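PDB 3TBF: glucosamine--fructose-6-phosphate aminotransferase [isomerizing] from Francisella tularensis subsp. tularensis, which probably catalyses formation of glucosamine 6-phosphate from fructose 6-phosphate and glutamine, with this C-terminal fragment holding the two SIS domains of the isomerase part. Local coordinates for residues A[65-76]-A[167-178]. Sequence-based numbering, arbitrary orientation.
Sequences SYNAGMTAKYWI and FTTQLVALAIFT
Two neighbouring helices of the first SIS domain, an alpha-beta-alpha sandwich around a five-stranded parallel sheet, pack here through A68, A72 and W75 of helix 63-80 and F167, L171, L174 and T178 of helix 165-184. They run in nearly the same direction, with local axes 9.3 Å apart and a crossing angle of -32°. Where A68 and A72 face helix 165-184, there is room for the L171 and L174 side chains. A68 is a knob in a hole formed by F167, Q170, L171 and L174; its CB lies 3.6 Å from L171 CD1. The F167 ring turns its edge to the backbone of N67 and A68, with CE1 3.6 Å from A68 N. With CG anti to the backbone N (chi1 176°), the ring reaches across to helix 63-80. In return, L174 is a knob among A68, G69, A72 and W75. Its CD1 touches A72 CB at 3.6 Å and also lies by A68 O. At one end of the contact, S65 OG donates a long 3.3 Å hydrogen bond to Q170 OE1. The hydroxyl approaches almost at right angles to the C=O bond (98°) and tilted off the carbonyl plane, a poor geometry that fits the long distance. Near this end, N67 ND2 is hydrogen-bonded to E244 OE1 of helix 238-253, in the second SIS domain. W75 is the large knob towards the other end, set among L171, L174, A175 and T178. The edge of its six-membered ring meets L171 O, with CZ3 3.4 Å away. The indole NE1 is hydrogen-bonded to D333 O, and the ring also meets F334, so W75 also ties helix 63-80 to the residues just before helix 335-355. Beyond W75, T178 OG1 bonds back to L174 O at 3.0 Å, and the same oxygen lies 3.5 Å from I76 CG1.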
ATOM      1  N   SER A  65      12.048  -0.075  -6.309  1.00 13.01           N
ATOM      2  CA  SER A  65      12.853  -0.143  -5.105  1.00 13.25           C
ATOM      3  C   SER A  65      11.967  -0.175  -3.833  1.00 13.34           C
ATOM      4  O   SER A  65      12.282  -0.822  -2.833  1.00 14.82           O
ATOM      5  CB  SER A  65      13.836   1.038  -5.090  1.00 14.53           C
ATOM      6  OG  SER A  65      14.749   0.959  -6.235  1.00 14.96           O
ATOM      7  N   TYR A  66      10.813   0.463  -3.889  1.00 12.32           N
ATOM      8  CA  TYR A  66       9.905   0.376  -2.785  1.00 12.35           C
ATOM      9  C   TYR A  66       9.307  -1.025  -2.705  1.00 12.13           C
ATOM     10  O   TYR A  66       9.214  -1.591  -1.616  1.00 11.77           O
ATOM     11  CB  TYR A  66       8.847   1.471  -2.882  1.00 13.61           C
ATOM     12  CG  TYR A  66       7.663   1.343  -1.990  1.00 11.17           C
ATOM     13  CD1 TYR A  66       7.731   1.747  -0.678  1.00 10.93           C
ATOM     14  CD2 TYR A  66       6.471   0.852  -2.480  1.00 13.57           C
ATOM     15  CE1 TYR A  66       6.637   1.655   0.147  1.00 11.26           C
ATOM     16  CE2 TYR A  66       5.357   0.742  -1.687  1.00 12.78           C
ATOM     17  CZ  TYR A  66       5.440   1.150  -0.379  1.00 14.81           C
ATOM     18  OH  TYR A  66       4.327   1.021   0.412  1.00 19.54           O
ATOM     19  N   ASN A  67       8.962  -1.611  -3.842  1.00 11.54           N
ATOM     20  CA  ASN A  67       8.521  -2.995  -3.837  1.00 11.54           C
ATOM     21  C   ASN A  67       9.573  -3.948  -3.258  1.00 12.29           C
ATOM     22  O   ASN A  67       9.238  -4.868  -2.520  1.00 12.59           O
ATOM     23  CB  ASN A  67       8.119  -3.401  -5.232  1.00 11.88           C
ATOM     24  CG  ASN A  67       6.954  -2.587  -5.746  1.00 13.46           C
ATOM     25  OD1 ASN A  67       6.215  -2.032  -4.971  1.00 13.90           O
ATOM     26  ND2 ASN A  67       6.839  -2.454  -7.065  1.00 14.17           N
ATOM     27  N   ALA A  68      10.856  -3.680  -3.498  1.00 11.27           N
ATOM     28  CA  ALA A  68      11.871  -4.539  -2.900  1.00 11.44           C
ATOM     29  C   ALA A  68      11.858  -4.388  -1.387  1.00 11.37           C
ATOM     30  O   ALA A  68      11.925  -5.370  -0.652  1.00 11.81           O
ATOM     31  CB  ALA A  68      13.308  -4.240  -3.495  1.00 10.06           C
ATOM     32  N   GLY A  69      11.763  -3.150  -0.919  1.00 11.92           N
ATOM     33  CA  GLY A  69      11.724  -2.876   0.501  1.00 11.87           C
ATOM     34  C   GLY A  69      10.579  -3.537   1.221  1.00 13.07           C
ATOM     35  O   GLY A  69      10.737  -4.086   2.304  1.00 12.61           O
HETATM   36  N   MSE A  70       9.404  -3.476   0.625  1.00 14.84           N
HETATM   37  CA  MSE A  70       8.259  -4.192   1.150  1.00 15.81           C
HETATM   38  C   MSE A  70       8.511  -5.691   1.268  1.00 15.81           C
HETATM   39  O   MSE A  70       8.060  -6.345   2.223  1.00 15.24           O
HETATM   40  CB  MSE A  70       7.048  -3.971   0.228  1.00 17.08           C
HETATM   41  CG  MSE A  70       6.349  -2.672   0.486  1.00 19.02           C
HETATM   42 SE   MSE A  70       4.726  -2.519  -0.644  0.60 24.59          SE
HETATM   43  CE  MSE A  70       3.660  -3.974   0.197  1.00 22.63           C
ATOM     44  N   THR A  71       9.234  -6.255   0.302  1.00 15.29           N
ATOM     45  CA  THR A  71       9.505  -7.681   0.372  1.00 14.70           C
ATOM     46  C   THR A  71      10.389  -7.892   1.590  1.00 15.37           C
ATOM     47  O   THR A  71      10.156  -8.747   2.430  1.00 17.14           O
ATOM     48  CB  THR A  71      10.202  -8.151  -0.884  1.00 14.59           C
ATOM     49  OG1 THR A  71       9.474  -7.715  -2.043  1.00 12.17           O
ATOM     50  CG2 THR A  71      10.307  -9.619  -0.905  1.00 13.81           C
ATOM     51  N   ALA A  72      11.398  -7.066   1.707  1.00 14.89           N
ATOM     52  CA  ALA A  72      12.435  -7.249   2.724  1.00 14.82           C
ATOM     53  C   ALA A  72      11.905  -7.125   4.148  1.00 15.57           C
ATOM     54  O   ALA A  72      12.497  -7.623   5.101  1.00 16.46           O
ATOM     55  CB  ALA A  72      13.545  -6.166   2.517  1.00 12.91           C
ATOM     56  N   LYS A  73      10.831  -6.374   4.320  1.00 15.78           N
ATOM     57  CA  LYS A  73      10.308  -6.175   5.655  1.00 15.59           C
ATOM     58  C   LYS A  73       9.901  -7.542   6.226  1.00 14.96           C
ATOM     59  O   LYS A  73      10.097  -7.800   7.405  1.00 13.44           O
ATOM     60  CB  LYS A  73       9.157  -5.175   5.627  1.00 15.56           C
ATOM     61  CG  LYS A  73       8.142  -5.341   6.751  1.00 19.65           C
ATOM     62  CD  LYS A  73       7.045  -4.288   6.733  1.00 21.62           C
ATOM     63  CE  LYS A  73       6.302  -4.306   8.081  1.00 23.39           C
ATOM     64  NZ  LYS A  73       5.638  -3.066   8.378  1.00 24.06           N
ATOM     65  N   TYR A  74       9.362  -8.420   5.398  1.00 15.04           N
ATOM     66  CA  TYR A  74       8.905  -9.714   5.891  1.00 16.08           C
ATOM     67  C   TYR A  74      10.134 -10.429   6.457  1.00 17.10           C
ATOM     68  O   TYR A  74      10.072 -11.005   7.557  1.00 18.08           O
ATOM     69  CB  TYR A  74       8.257 -10.536   4.781  1.00 15.54           C
ATOM     70  CG  TYR A  74       6.866 -10.089   4.418  1.00 17.62           C
ATOM     71  CD1 TYR A  74       6.658  -8.986   3.618  1.00 22.06           C
ATOM     72  CD2 TYR A  74       5.740 -10.795   4.837  1.00 21.44           C
ATOM     73  CE1 TYR A  74       5.341  -8.540   3.258  1.00 23.39           C
ATOM     74  CE2 TYR A  74       4.432 -10.376   4.483  1.00 23.63           C
ATOM     75  CZ  TYR A  74       4.246  -9.237   3.693  1.00 26.96           C
ATOM     76  OH  TYR A  74       2.963  -8.796   3.338  1.00 30.81           O
ATOM     77  N   TRP A  75      11.254 -10.366   5.719  1.00 16.49           N
ATOM     78  CA  TRP A  75      12.494 -11.101   6.071  1.00 16.58           C
ATOM     79  C   TRP A  75      13.089 -10.489   7.342  1.00 15.91           C
ATOM     80  O   TRP A  75      13.485 -11.209   8.241  1.00 16.35           O
ATOM     81  CB  TRP A  75      13.557 -10.972   4.970  1.00 16.13           C
ATOM     82  CG  TRP A  75      13.277 -11.643   3.717  1.00 16.38           C
ATOM     83  CD1 TRP A  75      12.547 -12.779   3.544  1.00 16.80           C
ATOM     84  CD2 TRP A  75      13.801 -11.299   2.425  1.00 14.08           C
ATOM     85  NE1 TRP A  75      12.565 -13.155   2.215  1.00 17.69           N
ATOM     86  CE2 TRP A  75      13.343 -12.274   1.511  1.00 15.61           C
ATOM     87  CE3 TRP A  75      14.606 -10.275   1.959  1.00 13.73           C
ATOM     88  CZ2 TRP A  75      13.654 -12.245   0.147  1.00 13.78           C
ATOM     89  CZ3 TRP A  75      14.930 -10.244   0.582  1.00 16.14           C
ATOM     90  CH2 TRP A  75      14.447 -11.236  -0.303  1.00 14.50           C
ATOM     91  N   ILE A  76      13.138  -9.168   7.390  1.00 13.86           N
ATOM     92  CA  ILE A  76      13.763  -8.479   8.505  1.00 14.01           C
ATOM     93  C   ILE A  76      13.079  -8.737   9.829  1.00 15.42           C
ATOM     94  O   ILE A  76      13.724  -9.004  10.827  1.00 16.15           O
ATOM     95  CB  ILE A  76      13.851  -6.984   8.302  1.00 12.33           C
ATOM     96  CG1 ILE A  76      14.841  -6.666   7.183  1.00 13.28           C
ATOM     97  CG2 ILE A  76      14.330  -6.352   9.590  1.00 10.17           C
ATOM     98  CD1 ILE A  76      14.764  -5.302   6.642  1.00 10.04           C
ATOM     99  N   PHE A 167      16.110  -4.906  -9.533  1.00 12.31           N
ATOM    100  CA  PHE A 167      15.190  -5.341  -8.538  1.00 12.14           C
ATOM    101  C   PHE A 167      15.636  -6.611  -7.834  1.00 12.56           C
ATOM    102  O   PHE A 167      15.622  -6.675  -6.614  1.00 13.93           O
ATOM    103  CB  PHE A 167      13.824  -5.572  -9.151  1.00 12.44           C
ATOM    104  CG  PHE A 167      12.817  -6.117  -8.181  1.00 11.97           C
ATOM    105  CD1 PHE A 167      12.254  -5.311  -7.235  1.00 13.76           C
ATOM    106  CD2 PHE A 167      12.427  -7.426  -8.245  1.00 14.93           C
ATOM    107  CE1 PHE A 167      11.276  -5.821  -6.346  1.00 15.64           C
ATOM    108  CE2 PHE A 167      11.466  -7.952  -7.382  1.00 15.84           C
ATOM    109  CZ  PHE A 167      10.918  -7.174  -6.408  1.00 14.93           C
ATOM    110  N   THR A 168      16.042  -7.619  -8.600  1.00 12.58           N
ATOM    111  CA  THR A 168      16.473  -8.858  -8.011  1.00 11.71           C
ATOM    112  C   THR A 168      17.744  -8.711  -7.190  1.00 11.22           C
ATOM    113  O   THR A 168      17.812  -9.289  -6.121  1.00 12.00           O
ATOM    114  CB  THR A 168      16.590  -9.955  -9.051  1.00 12.24           C
ATOM    115  OG1 THR A 168      17.380  -9.498 -10.156  1.00 12.76           O
ATOM    116  CG2 THR A 168      15.188 -10.394  -9.497  1.00  7.52           C
ATOM    117  N   THR A 169      18.700  -7.905  -7.657  1.00  9.78           N
ATOM    118  CA  THR A 169      19.879  -7.622  -6.874  1.00  9.20           C
ATOM    119  C   THR A 169      19.605  -6.780  -5.650  1.00  9.33           C
ATOM    120  O   THR A 169      20.303  -6.921  -4.617  1.00  7.83           O
ATOM    121  CB  THR A 169      21.009  -6.956  -7.700  1.00  9.60           C
ATOM    122  OG1 THR A 169      20.587  -5.689  -8.193  1.00  8.67           O
ATOM    123  CG2 THR A 169      21.426  -7.840  -8.863  1.00  6.21           C
ATOM    124  N   GLN A 170      18.586  -5.911  -5.703  1.00  9.91           N
ATOM    125  CA  GLN A 170      18.197  -5.213  -4.467  1.00  9.57           C
ATOM    126  C   GLN A 170      17.617  -6.179  -3.466  1.00  9.58           C
ATOM    127  O   GLN A 170      17.968  -6.135  -2.295  1.00  9.65           O
ATOM    128  CB  GLN A 170      17.267  -4.061  -4.728  1.00 10.67           C
ATOM    129  CG  GLN A 170      17.962  -2.884  -5.401  1.00 10.88           C
ATOM    130  CD  GLN A 170      16.963  -1.943  -6.056  1.00 12.86           C
ATOM    131  OE1 GLN A 170      15.760  -2.143  -5.950  1.00 15.00           O
ATOM    132  NE2 GLN A 170      17.456  -0.891  -6.692  1.00 11.97           N
ATOM    133  N   LEU A 171      16.784  -7.097  -3.918  1.00 10.91           N
ATOM    134  CA  LEU A 171      16.306  -8.167  -3.047  1.00 11.71           C
ATOM    135  C   LEU A 171      17.459  -8.959  -2.442  1.00 11.58           C
ATOM    136  O   LEU A 171      17.524  -9.173  -1.261  1.00 11.54           O
ATOM    137  CB  LEU A 171      15.419  -9.112  -3.827  1.00 13.22           C
ATOM    138  CG  LEU A 171      13.862  -9.023  -3.834  1.00 14.68           C
ATOM    139  CD1 LEU A 171      13.256  -7.868  -3.100  1.00 12.92           C
ATOM    140  CD2 LEU A 171      13.328  -9.107  -5.235  1.00 15.74           C
ATOM    141  N   VAL A 172      18.397  -9.394  -3.248  1.00 11.67           N
ATOM    142  CA  VAL A 172      19.478 -10.167  -2.711  1.00 11.92           C
ATOM    143  C   VAL A 172      20.277  -9.353  -1.676  1.00 12.37           C
ATOM    144  O   VAL A 172      20.577  -9.859  -0.597  1.00 12.55           O
ATOM    145  CB  VAL A 172      20.379 -10.722  -3.835  1.00 13.12           C
ATOM    146  CG1 VAL A 172      21.690 -11.232  -3.298  1.00 14.49           C
ATOM    147  CG2 VAL A 172      19.694 -11.850  -4.549  1.00 10.43           C
ATOM    148  N   ALA A 173      20.595  -8.089  -1.972  1.00 11.57           N
ATOM    149  CA  ALA A 173      21.315  -7.273  -1.001  1.00 10.41           C
ATOM    150  C   ALA A 173      20.541  -7.211   0.315  1.00 11.00           C
ATOM    151  O   ALA A 173      21.134  -7.258   1.399  1.00 10.82           O
ATOM    152  CB  ALA A 173      21.569  -5.888  -1.555  1.00  9.52           C
ATOM    153  N   LEU A 174      19.220  -7.057   0.238  1.00 11.80           N
ATOM    154  CA  LEU A 174      18.408  -6.927   1.450  1.00 11.10           C
ATOM    155  C   LEU A 174      18.397  -8.221   2.238  1.00 11.71           C
ATOM    156  O   LEU A 174      18.357  -8.162   3.451  1.00 12.18           O
ATOM    157  CB  LEU A 174      16.985  -6.472   1.122  1.00 11.48           C
ATOM    158  CG  LEU A 174      16.818  -4.970   0.798  1.00 11.86           C
ATOM    159  CD1 LEU A 174      15.582  -4.671  -0.094  1.00 11.01           C
ATOM    160  CD2 LEU A 174      16.770  -4.125   2.040  1.00 11.77           C
ATOM    161  N   ALA A 175      18.427  -9.376   1.557  1.00 11.39           N
ATOM    162  CA  ALA A 175      18.547 -10.684   2.216  1.00 12.72           C
ATOM    163  C   ALA A 175      19.856 -10.826   2.952  1.00 12.61           C
ATOM    164  O   ALA A 175      19.884 -11.374   4.048  1.00 13.54           O
ATOM    165  CB  ALA A 175      18.466 -11.846   1.215  1.00 11.26           C
ATOM    166  N   ILE A 176      20.934 -10.365   2.336  1.00 12.43           N
ATOM    167  CA  ILE A 176      22.244 -10.427   2.956  1.00 12.96           C
ATOM    168  C   ILE A 176      22.293  -9.525   4.202  1.00 13.91           C
ATOM    169  O   ILE A 176      22.713  -9.957   5.248  1.00 14.21           O
ATOM    170  CB  ILE A 176      23.350 -10.008   1.959  1.00 13.36           C
ATOM    171  CG1 ILE A 176      23.562 -11.116   0.943  1.00 13.87           C
ATOM    172  CG2 ILE A 176      24.672  -9.643   2.673  1.00 10.60           C
ATOM    173  CD1 ILE A 176      24.277 -10.597  -0.293  1.00 14.60           C
ATOM    174  N   PHE A 177      21.861  -8.283   4.064  1.00 14.44           N
ATOM    175  CA  PHE A 177      21.640  -7.377   5.184  1.00 15.40           C
ATOM    176  C   PHE A 177      20.793  -8.012   6.313  1.00 15.57           C
ATOM    177  O   PHE A 177      21.135  -7.906   7.484  1.00 15.28           O
ATOM    178  CB  PHE A 177      20.971  -6.083   4.662  1.00 15.72           C
ATOM    179  CG  PHE A 177      20.496  -5.166   5.738  1.00 18.15           C
ATOM    180  CD1 PHE A 177      21.396  -4.529   6.538  1.00 21.40           C
ATOM    181  CD2 PHE A 177      19.157  -4.935   5.931  1.00 20.69           C
ATOM    182  CE1 PHE A 177      20.980  -3.674   7.542  1.00 24.29           C
ATOM    183  CE2 PHE A 177      18.731  -4.082   6.935  1.00 23.37           C
ATOM    184  CZ  PHE A 177      19.660  -3.444   7.732  1.00 24.05           C
ATOM    185  N   THR A 178      19.706  -8.686   5.969  1.00 15.60           N
ATOM    186  CA  THR A 178      18.925  -9.372   6.992  1.00 15.66           C
ATOM    187  C   THR A 178      19.802 -10.309   7.775  1.00 15.99           C
ATOM    188  O   THR A 178      19.731 -10.298   8.996  1.00 17.12           O
ATOM    189  CB  THR A 178      17.764 -10.161   6.403  1.00 15.33           C
ATOM    190  OG1 THR A 178      16.832  -9.243   5.855  1.00 16.46           O
ATOM    191  CG2 THR A 178      17.048 -10.950   7.430  1.00 14.83           C
TER